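Local atomic coordinates of kappa-carrageenase (Pseudoalteromonas carrageenovora, PDB entry 1DYP), a protein that catalyses the endohydrolysis of (1->4)-beta-D-linkages between D-galactose 4-sulfate and 3,6-anhydro-D-galactose in kappa-carrageenans, here represented by its family 16 catalytic domain. Residues 78-83 with 244-249; 36-41 with 118-123; 231-236 with 254-259. The protein carries 1 engineered substitution. All coordinates share one frame; numbering follows the deposited sequence. Where two conformers were deposited one is given.

Contact 1: residues 78-83 with 244-249; sequences ANYPLY and QFYPSA
Pro-247 is the common partner of two tyrosines, Tyr-80 and Tyr-83, and illustrates how a rigid ring can bring two strands together without a direct polar bond between them. The tight part lies at Tyr-80. Its side chain comes at the proline from the opposite direction and meets it with the phenol rim: Tyr-80 OH reaches Pro-247 CD at 3.4 Å, and Tyr-80 CE1 lies 4.0 Å from CG of the same proline. With CG anti to the backbone N (chi1 -169°), the Tyr-80 ring extends toward 244-249, and Leu-82 CD2 of its own segment adds to the packing at its edge. Tyr-80 OH also comes to 4.1 Å from Tyr-246 CD2, an oblique approach. Tyr-246 is itself well fixed, since Gln-244 NE2 lies over one face of its ring and its OH is hydrogen-bonded to Asp-70 and to the backbone N of Cys-72.

The looser part is at Tyr-83, which buries less surface here and has one close carbon pair. It crosses the proline at about a right angle and also offers its edge, CE2 of Tyr-83 standing 3.8 Å from Pro-247 CB. Both tyrosines remain partly exposed to solvent, and Tyr-83 also touches Lys-251 of a loop.

The strands concerned, 80-83 and 244-247, run nearly perpendicular at 85°, their axes 8.4 Å apart. Strand 244-247 pairs with 238-241 as a small antiparallel hairpin laid across the long strand 75-95, whose neighbour 54-70 supplies Phe-68 to stack on Tyr-80, while Val-40 of a loop packs against Pro-247.

Contact 2: residues 36-41 with 118-123; sequences ENYGVW and WMYSTI
Tyr-120 and Glu-36 meet through a short hydrogen bond, the phenol OH donating to OE2 at 2.6 Å. The acceptor is the syn lone pair of the carboxylate, on the side of its other oxygen, and the carboxylate plane is turned 53° from the tyrosine ring. A bend at chi2 (-71°) carries the glutamate carboxylate to that hydroxyl. Beside this pair a second one forms: Tyr-38 OH comes in at the edge of the Trp-118 indole, in its plane, 3.2 Å from CZ2. A water joins the two pairs, donating to Tyr-120 OH at 2.7 Å and lying 3.1 Å from Tyr-38 OH.

The next shell holds these groups from several sides. Trp-118 CH2 sits 3.5 Å above one face of the Tyr-120 ring, offset toward its rim, and the indole NE1 is hydrogen-bonded to Ser-230. Lys-90 serves both partners of the short bond, making a salt bridge with Glu-36 OE1 and a hydrogen bond with Tyr-120 OH. The tyrosine oxygen is thus gripped by glutamate, lysine and water together, and the positive charge of the lysine probably helps keep Glu-36 ionised. Tyr-38 is steadied by an edge-to-face contact with Trp-43.

Outward again, Trp-118 touches Glu-137, the nucleophile, and Asp-139, another active-site residue. The cluster joins a loop to strand 113-120, beside strand 133-139, which carries both of these. Its place there is consistent with a wall of the substrate-binding cleft of the family 16 beta-sandwich (jelly roll), which in this enzyme is tunnel-shaped.

Contact 3: residues 231-236 with 254-259; sequences QGLRAP and EGFPTS
Gln-231 reaches across to Thr-258 and contributes the largest share of the buried surface, making this contact an example of an amide side chain bridging strands that do not pair. Its CG stands opposite the backbone N (chi1 -177°) and the chain beyond is extended, which takes the amide to the neighbouring backbone. There NE2 gives the carbonyl O of Thr-258 a weak hydrogen bond, 3.1 Å long and bent to 132° at the hydrogen. The stronger partner of NE2 is Thr-59 OG1 on strand 54-70. At the other amide atom, Gln-231 OE1 lies 3.9 Å from Ser-259 C. The carbonyl oxygen of that serine is a ligand of a cadmium ion.

Thr-258 crosses the glutamine at about a right angle and places its methyl CG2 3.8 Å from Gln-231 NE2. Further along, Leu-233 makes the apolar part of the contact: its CD1 approaches the Phe-256 ring obliquely, 4.4 Å from CZ, a loose touch. The backbone of Leu-233 has a further task, since Leu-233 O accepts a hydrogen bond from Arg-234 NH1 at 2.9 Å. The guanidinium lies with this partner in its own plane, whereas the donor stands well above the carbonyl plane. This bond probably helps fix the direction of an arginine important for substrate recognition, which Gln-145 holds again at NE.

In the fold, strand 225-233 lies between 75-95 and 113-120, while 258-270 is paired with 54-70, 98-105 and 13-15. Ala-107 touches both Gln-231 and Thr-258, and Val-113 of strand 113-120 packs on Phe-256 and Thr-258.

The three contacts lie on neighbouring strands, 225-233 of contact 3 being flanked by 75-95 of contact 1 and 113-120 of contact 2, but differ in chemistry with their place in the fold. Contact 3 is buried and mixes one weak hydrogen bond from a side-chain amide with apolar packing; contact 1, partly buried and outermost, rests on two tyrosine edges, one phenol oxygen included, against a proline ring; contact 2, also partly buried, is the polar one, next to the catalytic residues. Loop 36-41 connects them: Val-40 CG1 packs 3.3 Å from Tyr-246 C, and Trp-41 CZ3 lies 3.3 Å from Leu-233 N. Contacts 1 and 3 also meet through a probable hydrogen bond between Ser-248 OG and Pro-236 O.

Contact 1: residues 78-83 with 244-249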
loop_
_atom_site.group_PDB
_atom_site.type_symbol
_atom_site.label_atom_id
_atom_site.label_comp_id
_atom_site.label_asym_id
_atom_site.label_seq_id
_atom_site.Cartn_x
_atom_site.Cartn_y
_atom_site.Cartn_z
ATOM N N ALA A 78 4.845 -24.759 -8.577
ATOM C CA ALA A 78 3.645 -25.314 -7.966
ATOM C C ALA A 78 3.889 -25.727 -6.518
ATOM O O ALA A 78 5.013 -26.044 -6.132
ATOM C CB ALA A 78 3.161 -26.516 -8.767
ATOM N N ASN A 79 2.824 -25.718 -5.724
ATOM C CA ASN A 79 2.895 -26.111 -4.322
ATOM C C ASN A 79 4.076 -25.495 -3.587
ATOM O O ASN A 79 4.771 -26.179 -2.835
ATOM C CB ASN A 79 2.973 -27.636 -4.208
ATOM C CG ASN A 79 1.839 -28.331 -4.930
ATOM O OD1 ASN A 79 0.709 -27.847 -4.939
ATOM N ND2 ASN A 79 2.132 -29.479 -5.532
ATOM N N TYR A 80 4.294 -24.201 -3.796
ATOM C CA TYR A 80 5.400 -23.510 -3.148
ATOM C C TYR A 80 5.044 -23.216 -1.696
ATOM O O TYR A 80 4.038 -22.564 -1.413
ATOM C CB TYR A 80 5.705 -22.213 -3.897
ATOM C CG TYR A 80 6.994 -21.547 -3.488
ATOM C CD1 TYR A 80 7.027 -20.629 -2.440
ATOM C CD2 TYR A 80 8.184 -21.829 -4.157
ATOM C CE1 TYR A 80 8.219 -20.002 -2.068
ATOM C CE2 TYR A 80 9.378 -21.213 -3.795
ATOM C CZ TYR A 80 9.388 -20.301 -2.753
ATOM O OH TYR A 80 10.564 -19.685 -2.403
ATOM N N PRO A 81 5.865 -23.699 -0.753
ATOM C CA PRO A 81 5.586 -23.461 0.664
ATOM C C PRO A 81 5.819 -22.029 1.132
ATOM O O PRO A 81 6.875 -21.444 0.889
ATOM C CB PRO A 81 6.504 -24.456 1.367
ATOM C CG PRO A 81 7.675 -24.528 0.445
ATOM C CD PRO A 81 7.033 -24.586 -0.918
ATOM N N LEU A 82 4.806 -21.471 1.790
ATOM C CA LEU A 82 4.883 -20.129 2.350
ATOM C C LEU A 82 4.553 -20.270 3.826
ATOM O O LEU A 82 3.986 -21.281 4.246
ATOM C CB LEU A 82 3.918 -19.177 1.644
ATOM C CG LEU A 82 4.307 -18.911 0.181
ATOM C CD1 LEU A 82 3.314 -17.948 -0.450
ATOM C CD2 LEU A 82 5.727 -18.338 0.114
ATOM N N TYR A 83 4.877 -19.255 4.615
ATOM C CA TYR A 83 4.702 -19.374 6.055
ATOM C C TYR A 83 3.796 -18.380 6.765
ATOM O O TYR A 83 3.515 -18.540 7.956
ATOM C CB TYR A 83 6.094 -19.356 6.684
ATOM C CG TYR A 83 7.051 -20.244 5.924
ATOM C CD1 TYR A 83 6.990 -21.630 6.046
ATOM C CD2 TYR A 83 7.966 -19.703 5.016
ATOM C CE1 TYR A 83 7.809 -22.456 5.281
ATOM C CE2 TYR A 83 8.788 -20.519 4.247
ATOM C CZ TYR A 83 8.702 -21.895 4.383
ATOM O OH TYR A 83 9.508 -22.708 3.616
ATOM N N GLN A 244 11.377 -8.906 -6.431
ATOM C CA GLN A 244 10.292 -9.551 -5.701
ATOM C C GLN A 244 10.791 -10.127 -4.388
ATOM O O GLN A 244 11.996 -10.250 -4.168
ATOM C CB GLN A 244 9.698 -10.688 -6.527
ATOM C CG GLN A 244 10.631 -11.889 -6.618
ATOM C CD GLN A 244 9.981 -13.101 -7.241
ATOM O OE1 GLN A 244 9.782 -13.160 -8.450
ATOM N NE2 GLN A 244 9.638 -14.082 -6.409
ATOM N N PHE A 245 9.852 -10.488 -3.521
ATOM C CA PHE A 245 10.195 -11.081 -2.240
ATOM C C PHE A 245 10.289 -12.591 -2.361
ATOM O O PHE A 245 9.663 -13.209 -3.225
ATOM C CB PHE A 245 9.131 -10.764 -1.182
ATOM C CG PHE A 245 9.192 -9.364 -0.650
ATOM C CD1 PHE A 245 10.289 -8.929 0.084
ATOM C CD2 PHE A 245 8.137 -8.482 -0.868
ATOM C CE1 PHE A 245 10.337 -7.635 0.599
ATOM C CE2 PHE A 245 8.174 -7.184 -0.360
ATOM C CZ PHE A 245 9.278 -6.761 0.375
ATOM N N TYR A 246 11.095 -13.164 -1.477
ATOM C CA TYR A 246 11.279 -14.599 -1.367
ATOM C C TYR A 246 11.262 -14.839 0.134
ATOM O O TYR A 246 11.595 -13.947 0.913
ATOM C CB TYR A 246 12.624 -15.044 -1.941
ATOM C CG TYR A 246 12.637 -15.176 -3.446
ATOM C CD1 TYR A 246 12.801 -14.061 -4.260
ATOM C CD2 TYR A 246 12.467 -16.421 -4.052
ATOM C CE1 TYR A 246 12.796 -14.180 -5.648
ATOM C CE2 TYR A 246 12.458 -16.553 -5.438
ATOM C CZ TYR A 246 12.624 -15.427 -6.228
ATOM O OH TYR A 246 12.628 -15.550 -7.598
ATOM N N PRO A 247 10.844 -16.032 0.568
ATOM C CA PRO A 247 10.828 -16.271 2.010
ATOM C C PRO A 247 12.243 -16.465 2.545
ATOM O O PRO A 247 13.132 -16.907 1.816
ATOM C CB PRO A 247 9.979 -17.534 2.140
ATOM C CG PRO A 247 10.253 -18.260 0.860
ATOM C CD PRO A 247 10.261 -17.165 -0.174
ATOM N N SER A 248 12.456 -16.108 3.806
ATOM C CA SER A 248 13.765 -16.299 4.421
ATOM C C SER A 248 13.644 -17.576 5.243
ATOM O O SER A 248 12.608 -18.241 5.205
ATOM C CB SER A 248 14.116 -15.139 5.347
ATOM O OG SER A 248 13.330 -15.190 6.525
ATOM N N ALA A 249 14.689 -17.911 5.991
ATOM C CA ALA A 249 14.669 -19.112 6.817
ATOM C C ALA A 249 14.034 -18.830 8.173
ATOM O O ALA A 249 13.826 -19.743 8.974
ATOM C CB ALA A 249 16.085 -19.643 7.001
#

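Contact 2: residues 36-41 with 118-123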
loop_
_atom_site.group_PDB
_atom_site.type_symbol
_atom_site.label_atom_id
_atom_site.label_comp_id
_atom_site.label_asym_id
_atom_site.label_seq_id
_atom_site.Cartn_x
_atom_site.Cartn_y
_atom_site.Cartn_z
ATOM N N GLU A 36 -5.675 -10.825 -5.516
ATOM C CA GLU A 36 -4.685 -11.690 -6.137
ATOM C C GLU A 36 -3.473 -11.717 -5.212
ATOM O O GLU A 36 -3.175 -10.726 -4.545
ATOM C CB GLU A 36 -4.303 -11.155 -7.526
ATOM C CG GLU A 36 -3.375 -9.929 -7.572
ATOM C CD GLU A 36 -4.017 -8.615 -7.128
ATOM O OE1 GLU A 36 -5.263 -8.518 -7.065
ATOM O OE2 GLU A 36 -3.256 -7.657 -6.862
ATOM N N ASN A 37 -2.786 -12.852 -5.162
ATOM C CA ASN A 37 -1.623 -12.988 -4.296
ATOM C C ASN A 37 -0.313 -12.574 -4.938
ATOM O O ASN A 37 -0.149 -12.617 -6.154
ATOM C CB ASN A 37 -1.493 -14.427 -3.796
ATOM C CG ASN A 37 -2.592 -14.808 -2.829
ATOM O OD1 ASN A 37 -2.874 -14.079 -1.879
ATOM N ND2 ASN A 37 -3.214 -15.958 -3.059
ATOM N N TYR A 38 0.620 -12.169 -4.087
ATOM C CA TYR A 38 1.948 -11.762 -4.509
ATOM C C TYR A 38 2.827 -11.750 -3.268
ATOM O O TYR A 38 2.356 -12.065 -2.173
ATOM C CB TYR A 38 1.901 -10.390 -5.189
ATOM C CG TYR A 38 1.122 -9.330 -4.445
ATOM C CD1 TYR A 38 1.706 -8.598 -3.413
ATOM C CD2 TYR A 38 -0.202 -9.051 -4.786
ATOM C CE1 TYR A 38 0.989 -7.608 -2.741
ATOM C CE2 TYR A 38 -0.927 -8.067 -4.119
ATOM C CZ TYR A 38 -0.326 -7.350 -3.101
ATOM O OH TYR A 38 -1.043 -6.373 -2.448
ATOM N N GLY A 39 4.098 -11.402 -3.424
ATOM C CA GLY A 39 4.981 -11.410 -2.274
ATOM C C GLY A 39 5.172 -12.842 -1.808
ATOM O O GLY A 39 5.061 -13.777 -2.605
ATOM N N VAL A 40 5.445 -13.029 -0.522
ATOM C CA VAL A 40 5.653 -14.368 0.011
ATOM C C VAL A 40 4.650 -14.716 1.101
ATOM O O VAL A 40 4.979 -15.344 2.105
ATOM C CB VAL A 40 7.081 -14.534 0.552
ATOM C CG1 VAL A 40 8.066 -14.427 -0.598
ATOM C CG2 VAL A 40 7.373 -13.474 1.607
ATOM N N TRP A 41 3.416 -14.283 0.893
ATOM C CA TRP A 41 2.335 -14.565 1.823
ATOM C C TRP A 41 1.093 -14.664 0.965
ATOM O O TRP A 41 1.146 -14.421 -0.236
ATOM C CB TRP A 41 2.185 -13.430 2.838
ATOM C CG TRP A 41 1.965 -12.094 2.203
ATOM C CD1 TRP A 41 0.773 -11.556 1.810
ATOM C CD2 TRP A 41 2.975 -11.157 1.821
ATOM N NE1 TRP A 41 0.981 -10.340 1.200
ATOM C CE2 TRP A 41 2.325 -10.071 1.194
ATOM C CE3 TRP A 41 4.372 -11.130 1.944
ATOM C CZ2 TRP A 41 3.024 -8.968 0.689
ATOM C CZ3 TRP A 41 5.069 -10.029 1.442
ATOM C CH2 TRP A 41 4.391 -8.964 0.824
ATOM N N TRP A 118 -2.040 2.365 0.144
ATOM C CA TRP A 118 -1.556 2.661 -1.191
ATOM C C TRP A 118 -2.633 2.428 -2.233
ATOM O O TRP A 118 -3.769 2.097 -1.908
ATOM C CB TRP A 118 -0.349 1.761 -1.481
ATOM C CG TRP A 118 -0.638 0.285 -1.300
ATOM C CD1 TRP A 118 -1.133 -0.324 -0.183
ATOM C CD2 TRP A 118 -0.445 -0.754 -2.268
ATOM N NE1 TRP A 118 -1.263 -1.678 -0.394
ATOM C CE2 TRP A 118 -0.848 -1.968 -1.666
ATOM C CE3 TRP A 118 0.031 -0.779 -3.584
ATOM C CZ2 TRP A 118 -0.791 -3.195 -2.336
ATOM C CZ3 TRP A 118 0.090 -2.003 -4.252
ATOM C CH2 TRP A 118 -0.320 -3.191 -3.624
HETATM N N MSE A 119 -2.270 2.624 -3.490
HETATM C CA MSE A 119 -3.201 2.403 -4.583
HETATM C C MSE A 119 -2.387 1.965 -5.787
HETATM O O MSE A 119 -1.258 2.422 -5.991
HETATM C CB MSE A 119 -4.009 3.673 -4.888
HETATM C CG MSE A 119 -3.190 4.889 -5.297
HETATM SE SE MSE A 119 -4.263 6.503 -5.345
HETATM C CE MSE A 119 -3.959 7.091 -3.522
ATOM N N TYR A 120 -2.946 1.057 -6.572
ATOM C CA TYR A 120 -2.231 0.568 -7.732
ATOM C C TYR A 120 -3.179 0.192 -8.843
ATOM O O TYR A 120 -4.341 -0.139 -8.607
ATOM C CB TYR A 120 -1.359 -0.639 -7.359
ATOM C CG TYR A 120 -2.116 -1.894 -6.966
ATOM C CD1 TYR A 120 -2.885 -1.941 -5.801
ATOM C CD2 TYR A 120 -2.023 -3.051 -7.741
ATOM C CE1 TYR A 120 -3.535 -3.114 -5.415
ATOM C CE2 TYR A 120 -2.670 -4.225 -7.366
ATOM C CZ TYR A 120 -3.420 -4.252 -6.203
ATOM O OH TYR A 120 -4.046 -5.424 -5.825
ATOM N N SER A 121 -2.660 0.247 -10.060
ATOM C CA SER A 121 -3.437 -0.078 -11.241
ATOM C C SER A 121 -3.116 -1.487 -11.691
ATOM O O SER A 121 -2.263 -2.166 -11.121
ATOM C CB SER A 121 -3.079 0.877 -12.378
ATOM O OG SER A 121 -1.764 0.610 -12.849
ATOM N N THR A 122 -3.834 -1.924 -12.715
ATOM C CA THR A 122 -3.587 -3.221 -13.307
ATOM C C THR A 122 -2.386 -2.931 -14.198
ATOM O O THR A 122 -2.058 -1.766 -14.440
ATOM C CB THR A 122 -4.764 -3.648 -14.184
ATOM O OG1 THR A 122 -5.159 -2.542 -15.004
ATOM C CG2 THR A 122 -5.938 -4.087 -13.327
ATOM N N ILE A 123 -1.717 -3.974 -14.672
ATOM C CA ILE A 123 -0.573 -3.781 -15.549
ATOM C C ILE A 123 -1.062 -4.036 -16.968
ATOM O O ILE A 123 -1.569 -5.117 -17.268
ATOM C CB ILE A 123 0.569 -4.763 -15.214
ATOM C CG1 ILE A 123 1.049 -4.525 -13.779
ATOM C CG2 ILE A 123 1.719 -4.583 -16.201
ATOM C CD1 ILE A 123 2.134 -5.480 -13.323
HETATM O O HOH W 1 -3.986 -6.380 -3.274
#

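Contact 3: residues 231-236 with 254-259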
loop_
_atom_site.group_PDB
_atom_site.type_symbol
_atom_site.label_atom_id
_atom_site.label_comp_id
_atom_site.label_asym_id
_atom_site.label_seq_id
_atom_site.Cartn_x
_atom_site.Cartn_y
_atom_site.Cartn_z
ATOM N N GLN A 231 -1.249 -5.358 4.819
ATOM C CA GLN A 231 -0.057 -5.520 5.632
ATOM C C GLN A 231 0.816 -6.588 4.993
ATOM O O GLN A 231 0.392 -7.730 4.815
ATOM C CB GLN A 231 -0.429 -5.907 7.063
ATOM C CG GLN A 231 0.772 -6.014 7.980
ATOM C CD GLN A 231 0.396 -5.906 9.438
ATOM O OE1 GLN A 231 0.199 -4.807 9.959
ATOM N NE2 GLN A 231 0.281 -7.048 10.104
ATOM N N GLY A 232 2.032 -6.201 4.630
ATOM C CA GLY A 232 2.938 -7.141 3.998
ATOM C C GLY A 232 3.998 -7.671 4.940
ATOM O O GLY A 232 4.193 -7.149 6.034
ATOM N N LEU A 233 4.688 -8.715 4.498
ATOM C CA LEU A 233 5.745 -9.340 5.282
ATOM C C LEU A 233 7.081 -8.700 4.905
ATOM O O LEU A 233 7.280 -8.283 3.758
ATOM C CB LEU A 233 5.777 -10.843 4.989
ATOM C CG LEU A 233 6.471 -11.761 5.993
ATOM C CD1 LEU A 233 5.706 -11.777 7.321
ATOM C CD2 LEU A 233 6.543 -13.166 5.404
ATOM N N ARG A 234 7.997 -8.631 5.868
ATOM C CA ARG A 234 9.308 -8.031 5.645
ATOM C C ARG A 234 10.389 -8.777 6.416
ATOM O O ARG A 234 10.107 -9.749 7.120
ATOM C CB ARG A 234 9.299 -6.564 6.096
ATOM C CG ARG A 234 8.339 -5.664 5.326
ATOM C CD ARG A 234 8.794 -5.473 3.884
ATOM N NE ARG A 234 8.021 -4.448 3.180
ATOM C CZ ARG A 234 6.888 -4.673 2.523
ATOM N NH1 ARG A 234 6.377 -5.895 2.471
ATOM N NH2 ARG A 234 6.274 -3.670 1.904
ATOM N N ALA A 235 11.628 -8.321 6.270
ATOM C CA ALA A 235 12.746 -8.918 6.985
ATOM C C ALA A 235 12.359 -8.859 8.463
ATOM O O ALA A 235 11.745 -7.891 8.909
ATOM C CB ALA A 235 14.016 -8.111 6.730
ATOM N N PRO A 236 12.771 -9.854 9.257
ATOM C CA PRO A 236 13.588 -11.033 8.951
ATOM C C PRO A 236 12.907 -12.239 8.302
ATOM O O PRO A 236 13.481 -13.328 8.292
ATOM C CB PRO A 236 14.155 -11.394 10.312
ATOM C CG PRO A 236 12.968 -11.144 11.207
ATOM C CD PRO A 236 12.433 -9.814 10.695
ATOM N N GLU A 254 6.834 -16.179 16.931
ATOM C CA GLU A 254 6.920 -15.142 17.951
ATOM C C GLU A 254 6.608 -13.793 17.321
ATOM O O GLU A 254 7.137 -13.459 16.261
ATOM C CB GLU A 254 8.321 -15.108 18.565
ATOM C CG GLU A 254 8.812 -16.452 19.081
ATOM C CD GLU A 254 10.144 -16.343 19.802
ATOM O OE1 GLU A 254 11.044 -15.645 19.288
ATOM O OE2 GLU A 254 10.295 -16.960 20.876
ATOM N N GLY A 255 5.745 -13.024 17.976
ATOM C CA GLY A 255 5.383 -11.722 17.452
ATOM C C GLY A 255 4.167 -11.793 16.550
ATOM O O GLY A 255 3.722 -10.778 16.014
ATOM N N PHE A 256 3.637 -12.998 16.365
ATOM C CA PHE A 256 2.452 -13.194 15.538
ATOM C C PHE A 256 1.375 -13.903 16.344
ATOM O O PHE A 256 1.676 -14.706 17.222
ATOM C CB PHE A 256 2.787 -14.014 14.288
ATOM C CG PHE A 256 3.742 -13.327 13.360
ATOM C CD1 PHE A 256 5.115 -13.419 13.559
ATOM C CD2 PHE A 256 3.265 -12.542 12.317
ATOM C CE1 PHE A 256 6.001 -12.734 12.732
ATOM C CE2 PHE A 256 4.142 -11.851 11.485
ATOM C CZ PHE A 256 5.511 -11.947 11.692
ATOM N N PRO A 257 0.099 -13.612 16.059
ATOM C CA PRO A 257 -0.356 -12.666 15.036
ATOM C C PRO A 257 -0.094 -11.217 15.425
ATOM O O PRO A 257 0.046 -10.892 16.608
ATOM C CB PRO A 257 -1.846 -12.964 14.940
ATOM C CG PRO A 257 -2.190 -13.297 16.361
ATOM C CD PRO A 257 -1.048 -14.209 16.765
ATOM N N THR A 258 -0.013 -10.356 14.418
ATOM C CA THR A 258 0.194 -8.934 14.644
ATOM C C THR A 258 -0.711 -8.251 13.626
ATOM O O THR A 258 -0.863 -8.730 12.503
ATOM C CB THR A 258 1.678 -8.542 14.474
ATOM O OG1 THR A 258 1.871 -7.213 14.968
ATOM C CG2 THR A 258 2.107 -8.624 13.020
ATOM N N SER A 259 -1.303 -7.126 14.009
ATOM C CA SER A 259 -2.223 -6.448 13.111
ATOM C C SER A 259 -2.152 -4.934 13.110
ATOM O O SER A 259 -1.827 -4.304 14.117
ATOM C CB SER A 259 -3.648 -6.866 13.452
ATOM O OG SER A 259 -3.925 -6.582 14.813
#